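Long-range contacts in glutathione S-transferase enzyme with thioredoxin-like domain (Bradyrhizobium sp., PDB 4MF7), which probably catalyses the conjugation of glutathione to electrophilic substrates, using a thioredoxin-like N-terminal domain to bind the tripeptide: residues A[29-34]-A[82-87]; A[33-38]-A[70-75]. All blocks are in the same frame, centred on the assembly; numbering follows the deposited sequence.

How the contacts relate
Both contacts hold the N-terminal segment 29-38 against the thioredoxin-like fold, and their centres lie about 9 Å apart on the same side of the chain's centre. They share Lys33 and Arg34 at the end of the short helix 31-34. Along the chain that helix comes first, then strand 43-47, helix 53-63, strand 67-71 and helix 82-87; contact 1 ties it to helix 82-87, contact 2 ties its continuation to the end of strand 67-71. Phe84 joins the two, its CE1 packing 3.9 Å from Ile72 CG1. The N-terminal segment is thereby held against strand 67-71, outermost in the chain's four-stranded sheet, and the helix that follows it.

Contact 1: A[29-34]-A[82-87]; sequences FPITKR and PEFLSL
Ile31 packs as a knob into a hole formed by Glu83, Phe84, Ser86 and Leu87 on helix 82-87, setting a weakly bonded helical turn (about 31-34) against the thioredoxin-like fold. Apolar contact fills the middle: with CG1 anti to the backbone N (chi1 -165°), the extended isoleucine carries CD1 to 3.6 Å from Phe84 CD1, meeting that ring obliquely, and to 3.8 Å from Leu87 CD2. A branched aliphatic chain suits this buried place, where Tyr46 of strand 43-47 and Ile97 of strand 95-98 also touch it.

Charge closes the more exposed end: Arg34 forms a side-on salt bridge with Glu83, NE lying 2.9 Å and NH2 3.2 Å from OE2; both nitrogens reach this oxygen from the same face of the carboxylate, while it stays near the guanidinium plane. Glutamate, bent at chi2, can set its carboxylate beside the arginine. A glutamine in place of Glu83 would probably leave the arginine without its countercharge.

Polar links mark the other end. Pro30 lays its ring against Ser86, whose small hydroxyl bonds back to Glu83 O, and a water bridges the segments, accepting from Ile31 N at 3.1 Å and donating to Ser86 OG at 2.6 Å.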
ATOM      1  N   PHE A  29      15.082 -15.276 -14.932  1.00 55.96           N
ATOM      2  CA  PHE A  29      14.690 -13.871 -14.724  1.00 34.93           C
ATOM      3  C   PHE A  29      15.476 -12.965 -15.649  1.00 40.53           C
ATOM      4  O   PHE A  29      16.671 -12.754 -15.423  1.00 41.45           O
ATOM      5  CB  PHE A  29      14.918 -13.479 -13.264  1.00 39.37           C
ATOM      6  CG  PHE A  29      14.013 -14.190 -12.312  1.00 39.05           C
ATOM      7  CD1 PHE A  29      14.314 -15.455 -11.846  1.00 37.14           C
ATOM      8  CD2 PHE A  29      12.833 -13.592 -11.890  1.00 39.61           C
ATOM      9  CE1 PHE A  29      13.471 -16.109 -10.964  1.00 47.05           C
ATOM     10  CE2 PHE A  29      11.990 -14.241 -11.010  1.00 36.29           C
ATOM     11  CZ  PHE A  29      12.301 -15.504 -10.548  1.00 46.90           C
ATOM     12  N   PRO A  30      14.817 -12.414 -16.692  1.00 41.67           N
ATOM     13  CA  PRO A  30      15.550 -11.618 -17.693  1.00 47.93           C
ATOM     14  C   PRO A  30      16.245 -10.358 -17.170  1.00 43.08           C
ATOM     15  O   PRO A  30      17.183  -9.875 -17.807  1.00 43.78           O
ATOM     16  CB  PRO A  30      14.472 -11.246 -18.722  1.00 49.51           C
ATOM     17  CG  PRO A  30      13.400 -12.263 -18.549  1.00 51.48           C
ATOM     18  CD  PRO A  30      13.408 -12.623 -17.087  1.00 49.51           C
ATOM     19  N   ILE A  31      15.810  -9.831 -16.021  1.00 41.50           N
ATOM     20  CA  ILE A  31      16.498  -8.691 -15.429  1.00 36.00           C
ATOM     21  C   ILE A  31      17.990  -8.994 -15.176  1.00 33.94           C
ATOM     22  O   ILE A  31      18.845  -8.091 -15.267  1.00 37.23           O
ATOM     23  CB  ILE A  31      15.799  -8.173 -14.125  1.00 32.15           C
ATOM     24  CG1 ILE A  31      16.330  -6.776 -13.773  1.00 36.08           C
ATOM     25  CG2 ILE A  31      15.881  -9.187 -12.997  1.00 34.96           C
ATOM     26  CD1 ILE A  31      15.549  -6.075 -12.668  1.00 38.59           C
ATOM     27  N   THR A  32      18.293 -10.259 -14.873  1.00 36.71           N
ATOM     28  CA  THR A  32      19.685 -10.661 -14.608  1.00 44.46           C
ATOM     29  C   THR A  32      20.628 -10.596 -15.829  1.00 41.61           C
ATOM     30  O   THR A  32      21.838 -10.689 -15.649  1.00 49.81           O
ATOM     31  CB  THR A  32      19.771 -12.065 -13.992  1.00 40.30           C
ATOM     32  OG1 THR A  32      19.268 -13.038 -14.919  1.00 42.44           O
ATOM     33  CG2 THR A  32      18.988 -12.116 -12.700  1.00 42.00           C
ATOM     34  N   LYS A  33      20.082 -10.435 -17.037  1.00 45.75           N
ATOM     35  CA  LYS A  33      20.887 -10.202 -18.248  1.00 45.01           C
ATOM     36  C   LYS A  33      21.496  -8.808 -18.231  1.00 61.65           C
ATOM     37  O   LYS A  33      22.641  -8.640 -18.627  1.00 52.40           O
ATOM     38  CB  LYS A  33      20.050 -10.418 -19.505  1.00 54.47           C
ATOM     39  CG  LYS A  33      19.553 -11.852 -19.634  1.00 59.34           C
ATOM     40  CD  LYS A  33      18.398 -11.980 -20.611  1.00 95.80           C
ATOM     41  CE  LYS A  33      18.860 -11.824 -22.047  1.00107.02           C
ATOM     42  NZ  LYS A  33      17.700 -11.816 -22.974  1.00 96.86           N
ATOM     43  N   ARG A  34      20.745  -7.821 -17.731  1.00 42.17           N
ATOM     44  CA  ARG A  34      21.247  -6.449 -17.585  1.00 34.79           C
ATOM     45  C   ARG A  34      21.956  -6.136 -16.257  1.00 44.13           C
ATOM     46  O   ARG A  34      22.886  -5.318 -16.230  1.00 43.88           O
ATOM     47  CB  ARG A  34      20.120  -5.453 -17.820  1.00 46.14           C
ATOM     48  CG  ARG A  34      20.608  -4.019 -17.936  1.00 53.55           C
ATOM     49  CD  ARG A  34      19.527  -3.097 -18.462  1.00 55.26           C
ATOM     50  NE  ARG A  34      19.207  -3.296 -19.884  1.00 53.11           N
ATOM     51  CZ  ARG A  34      19.687  -2.572 -20.896  1.00 79.05           C
ATOM     52  NH1 ARG A  34      20.569  -1.593 -20.688  1.00 51.62           N
ATOM     53  NH2 ARG A  34      19.279  -2.829 -22.136  1.00 53.76           N
ATOM     54  N   PRO A  82      13.562  -3.643 -21.425  1.00 49.11           N
ATOM     55  CA  PRO A  82      12.787  -4.893 -21.291  1.00 42.37           C
ATOM     56  C   PRO A  82      13.269  -5.785 -20.124  1.00 37.51           C
ATOM     57  O   PRO A  82      12.500  -6.552 -19.552  1.00 38.59           O
ATOM     58  CB  PRO A  82      12.971  -5.591 -22.650  1.00 60.29           C
ATOM     59  CG  PRO A  82      13.819  -4.690 -23.490  1.00 56.67           C
ATOM     60  CD  PRO A  82      13.943  -3.362 -22.818  1.00 58.79           C
ATOM     61  N   GLU A  83      14.531  -5.660 -19.748  1.00 51.84           N
ATOM     62  CA  GLU A  83      15.062  -6.484 -18.662  1.00 35.86           C
ATOM     63  C   GLU A  83      14.460  -6.060 -17.305  1.00 34.09           C
ATOM     64  O   GLU A  83      14.027  -6.906 -16.527  1.00 38.36           O
ATOM     65  CB  GLU A  83      16.594  -6.412 -18.647  1.00 38.68           C
ATOM     66  CG  GLU A  83      17.238  -7.066 -19.878  1.00 54.77           C
ATOM     67  CD  GLU A  83      17.216  -6.192 -21.120  1.00 59.52           C
ATOM     68  OE1 GLU A  83      17.299  -6.761 -22.225  1.00 60.36           O
ATOM     69  OE2 GLU A  83      17.127  -4.944 -20.999  1.00 49.07           O
ATOM     70  N   PHE A  84      14.417  -4.760 -17.043  1.00 39.57           N
ATOM     71  CA  PHE A  84      13.812  -4.303 -15.789  1.00 41.02           C
ATOM     72  C   PHE A  84      12.315  -4.595 -15.770  1.00 40.48           C
ATOM     73  O   PHE A  84      11.785  -5.140 -14.792  1.00 34.51           O
ATOM     74  CB  PHE A  84      14.033  -2.824 -15.507  1.00 35.00           C
ATOM     75  CG  PHE A  84      13.580  -2.438 -14.122  1.00 37.34           C
ATOM     76  CD1 PHE A  84      14.391  -2.684 -13.042  1.00 33.10           C
ATOM     77  CD2 PHE A  84      12.310  -1.906 -13.890  1.00 38.91           C
ATOM     78  CE1 PHE A  84      13.987  -2.364 -11.751  1.00 34.16           C
ATOM     79  CE2 PHE A  84      11.885  -1.611 -12.592  1.00 38.03           C
ATOM     80  CZ  PHE A  84      12.726  -1.838 -11.515  1.00 31.77           C
ATOM     81  N   LEU A  85      11.631  -4.261 -16.865  1.00 39.66           N
ATOM     82  CA  LEU A  85      10.168  -4.459 -16.923  1.00 32.51           C
ATOM     83  C   LEU A  85       9.767  -5.913 -16.799  1.00 36.69           C
ATOM     84  O   LEU A  85       8.640  -6.220 -16.389  1.00 38.94           O
ATOM     85  CB  LEU A  85       9.583  -3.857 -18.209  1.00 38.42           C
ATOM     86  CG  LEU A  85       9.743  -2.359 -18.421  1.00 46.54           C
ATOM     87  CD1 LEU A  85       9.313  -1.997 -19.849  1.00 47.83           C
ATOM     88  CD2 LEU A  85       8.954  -1.566 -17.378  1.00 42.13           C
ATOM     89  N   SER A  86      10.681  -6.824 -17.121  1.00 40.59           N
ATOM     90  CA  SER A  86      10.386  -8.259 -16.972  1.00 44.33           C
ATOM     91  C   SER A  86      10.160  -8.634 -15.503  1.00 45.01           C
ATOM     92  O   SER A  86       9.453  -9.592 -15.213  1.00 40.67           O
ATOM     93  CB  SER A  86      11.486  -9.139 -17.595  1.00 42.00           C
ATOM     94  OG  SER A  86      12.627  -9.273 -16.751  1.00 46.24           O
ATOM     95  N   LEU A  87      10.742  -7.865 -14.579  1.00 38.76           N
ATOM     96  CA  LEU A  87      10.508  -8.069 -13.146  1.00 34.20           C
ATOM     97  C   LEU A  87       9.366  -7.209 -12.595  1.00 34.06           C
ATOM     98  O   LEU A  87       8.496  -7.713 -11.866  1.00 34.53           O
ATOM     99  CB  LEU A  87      11.783  -7.787 -12.354  1.00 33.97           C
ATOM    100  CG  LEU A  87      11.731  -7.950 -10.837  1.00 31.21           C
ATOM    101  CD1 LEU A  87      11.247  -9.316 -10.400  1.00 30.70           C
ATOM    102  CD2 LEU A  87      13.090  -7.640 -10.230  1.00 35.18           C
TER
HETATM  103  O   HOH W   1      13.199 -10.515 -14.495  1.00 39.20           O

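Contact 2: A[33-38]-A[70-75]; sequences KRWPAQ and HAIDFG
Trp35 meets Ile72 and His70 where the N-terminal segment runs past the end of strand 67-71 in the thioredoxin-like domain. The tight part is a CH-pi contact: Ile72 CD1 sits 3.6 Å from the centroid of the tryptophan's six-membered ring, only 16° off its normal. On the opposite face of the indole lies Arg34 CG, offset toward the rim, so the ring is sandwiched between two aliphatic groups. A broad flat side chain suits this place because it can offer both faces to carbon while its NE1 reaches water at the border. With CG1 anti to its carbonyl carbon and a second bend at chi2 (-58°), Ile72 brings CD1 over the indole.

Packing against His70 is looser. Trp35 CB lies over the imidazole face, 4.2 Å from its centroid, and the two ring planes meet obliquely, at 60°. Pro36 O comes 3.1 Å from His70 CE1, and His70 NE2 is hydrogen-bonded to Gln44 OE1 of strand 43-47. At the solvent side a water accepts from both Trp35 NE1, at 3.2 Å, and Asp73 N, at 3.0 Å, bridging indole and backbone.

Strand 43-47 pairs with His70 and Ile72 through its backbone, and its Tyr46 touches Trp35, Ile72 and the His70 ring; Phe84 of helix 82-87 packs on both Trp35 and Ile72, so the indole lies beside strand 43-47, its far rim against helix 82-87.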
ATOM      1  N   LYS A  33      20.082 -10.435 -17.037  1.00 45.75           N
ATOM      2  CA  LYS A  33      20.887 -10.202 -18.248  1.00 45.01           C
ATOM      3  C   LYS A  33      21.496  -8.808 -18.231  1.00 61.65           C
ATOM      4  O   LYS A  33      22.641  -8.640 -18.627  1.00 52.40           O
ATOM      5  CB  LYS A  33      20.050 -10.418 -19.505  1.00 54.47           C
ATOM      6  CG  LYS A  33      19.553 -11.852 -19.634  1.00 59.34           C
ATOM      7  CD  LYS A  33      18.398 -11.980 -20.611  1.00 95.80           C
ATOM      8  CE  LYS A  33      18.860 -11.824 -22.047  1.00107.02           C
ATOM      9  NZ  LYS A  33      17.700 -11.816 -22.974  1.00 96.86           N
ATOM     10  N   ARG A  34      20.745  -7.821 -17.731  1.00 42.17           N
ATOM     11  CA  ARG A  34      21.247  -6.449 -17.585  1.00 34.79           C
ATOM     12  C   ARG A  34      21.956  -6.136 -16.257  1.00 44.13           C
ATOM     13  O   ARG A  34      22.886  -5.318 -16.230  1.00 43.88           O
ATOM     14  CB  ARG A  34      20.120  -5.453 -17.820  1.00 46.14           C
ATOM     15  CG  ARG A  34      20.608  -4.019 -17.936  1.00 53.55           C
ATOM     16  CD  ARG A  34      19.527  -3.097 -18.462  1.00 55.26           C
ATOM     17  NE  ARG A  34      19.207  -3.296 -19.884  1.00 53.11           N
ATOM     18  CZ  ARG A  34      19.687  -2.572 -20.896  1.00 79.05           C
ATOM     19  NH1 ARG A  34      20.569  -1.593 -20.688  1.00 51.62           N
ATOM     20  NH2 ARG A  34      19.279  -2.829 -22.136  1.00 53.76           N
ATOM     21  N   TRP A  35      21.490  -6.747 -15.162  1.00 38.70           N
ATOM     22  CA  TRP A  35      22.120  -6.624 -13.838  1.00 37.63           C
ATOM     23  C   TRP A  35      22.435  -8.002 -13.311  1.00 39.65           C
ATOM     24  O   TRP A  35      21.665  -8.565 -12.544  1.00 37.88           O
ATOM     25  CB  TRP A  35      21.224  -5.843 -12.843  1.00 41.82           C
ATOM     26  CG  TRP A  35      21.037  -4.419 -13.243  1.00 35.44           C
ATOM     27  CD1 TRP A  35      21.872  -3.378 -12.974  1.00 36.03           C
ATOM     28  CD2 TRP A  35      19.956  -3.877 -14.006  1.00 36.29           C
ATOM     29  NE1 TRP A  35      21.382  -2.227 -13.513  1.00 36.91           N
ATOM     30  CE2 TRP A  35      20.211  -2.506 -14.168  1.00 36.88           C
ATOM     31  CE3 TRP A  35      18.797  -4.423 -14.574  1.00 38.23           C
ATOM     32  CZ2 TRP A  35      19.345  -1.662 -14.859  1.00 37.58           C
ATOM     33  CZ3 TRP A  35      17.947  -3.595 -15.269  1.00 40.21           C
ATOM     34  CH2 TRP A  35      18.213  -2.221 -15.390  1.00 42.09           C
ATOM     35  N   PRO A  36      23.587  -8.569 -13.734  1.00 43.30           N
ATOM     36  CA  PRO A  36      23.896  -9.959 -13.392  1.00 42.37           C
ATOM     37  C   PRO A  36      24.057 -10.183 -11.895  1.00 36.59           C
ATOM     38  O   PRO A  36      24.501  -9.278 -11.184  1.00 42.66           O
ATOM     39  CB  PRO A  36      25.226 -10.223 -14.136  1.00 41.93           C
ATOM     40  CG  PRO A  36      25.259  -9.215 -15.233  1.00 45.91           C
ATOM     41  CD  PRO A  36      24.572  -8.000 -14.674  1.00 46.10           C
ATOM     42  N   ALA A  37      23.695 -11.368 -11.443  1.00 35.78           N
ATOM     43  CA  ALA A  37      23.863 -11.747 -10.054  1.00 35.72           C
ATOM     44  C   ALA A  37      25.272 -12.316  -9.850  1.00 48.10           C
ATOM     45  O   ALA A  37      25.578 -13.381 -10.384  1.00 42.58           O
ATOM     46  CB  ALA A  37      22.826 -12.793  -9.681  1.00 41.12           C
ATOM     47  N   GLN A  38      26.125 -11.605  -9.113  1.00 43.07           N
ATOM     48  CA  GLN A  38      27.455 -12.125  -8.711  1.00 39.18           C
ATOM     49  C   GLN A  38      27.328 -13.186  -7.619  1.00 49.69           C
ATOM     50  O   GLN A  38      28.206 -14.037  -7.501  1.00 39.45           O
ATOM     51  CB  GLN A  38      28.383 -10.995  -8.214  1.00 36.88           C
ATOM     52  CG  GLN A  38      28.642  -9.880  -9.202  1.00 44.73           C
ATOM     53  CD  GLN A  38      29.271 -10.375 -10.496  1.00 86.55           C
ATOM     54  OE1 GLN A  38      30.140 -11.252 -10.486  1.00 66.73           O
ATOM     55  NE2 GLN A  38      28.828  -9.819 -11.621  1.00 71.93           N
ATOM     56  N   HIS A  70      21.706  -3.523  -6.699  1.00 29.83           N
ATOM     57  CA  HIS A  70      21.935  -3.056  -8.060  1.00 29.94           C
ATOM     58  C   HIS A  70      21.222  -1.721  -8.228  1.00 34.60           C
ATOM     59  O   HIS A  70      20.005  -1.649  -8.118  1.00 34.22           O
ATOM     60  CB  HIS A  70      21.411  -4.038  -9.105  1.00 32.75           C
ATOM     61  CG  HIS A  70      21.946  -5.432  -8.970  1.00 32.67           C
ATOM     62  ND1 HIS A  70      23.145  -5.835  -9.525  1.00 34.51           N
ATOM     63  CD2 HIS A  70      21.457  -6.510  -8.312  1.00 37.71           C
ATOM     64  CE1 HIS A  70      23.351  -7.110  -9.239  1.00 35.08           C
ATOM     65  NE2 HIS A  70      22.350  -7.538  -8.492  1.00 41.82           N
ATOM     66  N   ALA A  71      21.991  -0.674  -8.519  1.00 30.22           N
ATOM     67  CA  ALA A  71      21.432   0.638  -8.816  1.00 34.50           C
ATOM     68  C   ALA A  71      20.802   0.620 -10.195  1.00 40.11           C
ATOM     69  O   ALA A  71      21.402   0.155 -11.156  1.00 41.19           O
ATOM     70  CB  ALA A  71      22.501   1.727  -8.746  1.00 37.78           C
ATOM     71  N   ILE A  72      19.585   1.129 -10.281  1.00 33.42           N
ATOM     72  CA  ILE A  72      18.837   1.186 -11.519  1.00 34.40           C
ATOM     73  C   ILE A  72      18.907   2.642 -11.991  1.00 38.81           C
ATOM     74  O   ILE A  72      18.383   3.532 -11.336  1.00 44.85           O
ATOM     75  CB  ILE A  72      17.386   0.715 -11.286  1.00 39.56           C
ATOM     76  CG1 ILE A  72      17.376  -0.712 -10.702  1.00 33.91           C
ATOM     77  CG2 ILE A  72      16.571   0.768 -12.565  1.00 44.85           C
ATOM     78  CD1 ILE A  72      18.050  -1.770 -11.536  1.00 40.87           C
ATOM     79  N   ASP A  73      19.605   2.878 -13.099  1.00 49.34           N
ATOM     80  CA  ASP A  73      19.880   4.250 -13.569  1.00 49.29           C
ATOM     81  C   ASP A  73      18.679   4.814 -14.334  1.00 46.32           C
ATOM     82  O   ASP A  73      18.488   4.522 -15.520  1.00 47.07           O
ATOM     83  CB  ASP A  73      21.149   4.260 -14.445  1.00 51.51           C
ATOM     84  CG  ASP A  73      21.708   5.666 -14.700  1.00 74.75           C
ATOM     85  OD1 ASP A  73      21.005   6.671 -14.449  1.00 56.17           O
ATOM     86  OD2 ASP A  73      22.865   5.752 -15.172  1.00 64.82           O
ATOM     87  N   PHE A  74      17.872   5.617 -13.640  1.00 46.55           N
ATOM     88  CA  PHE A  74      16.711   6.290 -14.248  1.00 69.72           C
ATOM     89  C   PHE A  74      17.152   7.393 -15.222  1.00 65.02           C
ATOM     90  O   PHE A  74      16.439   7.704 -16.170  1.00 55.26           O
ATOM     91  CB  PHE A  74      15.768   6.862 -13.171  1.00 65.83           C
ATOM     92  CG  PHE A  74      14.832   5.842 -12.575  1.00 53.93           C
ATOM     93  CD1 PHE A  74      15.322   4.674 -11.987  1.00 44.14           C
ATOM     94  CD2 PHE A  74      13.460   6.053 -12.585  1.00 77.34           C
ATOM     95  CE1 PHE A  74      14.453   3.732 -11.444  1.00 41.97           C
ATOM     96  CE2 PHE A  74      12.591   5.123 -12.034  1.00 72.04           C
ATOM     97  CZ  PHE A  74      13.086   3.963 -11.461  1.00 59.72           C
ATOM     98  N   GLY A  75      18.338   7.958 -14.990  1.00 76.17           N
ATOM     99  CA  GLY A  75      18.943   8.924 -15.911  1.00 77.71           C
ATOM    100  C   GLY A  75      19.196   8.373 -17.306  1.00 74.10           C
ATOM    101  O   GLY A  75      19.243   9.134 -18.271  1.00 74.64           O
TER
HETATM  102  O   HOH W   2      21.382   0.812 -14.373  1.00 42.92           O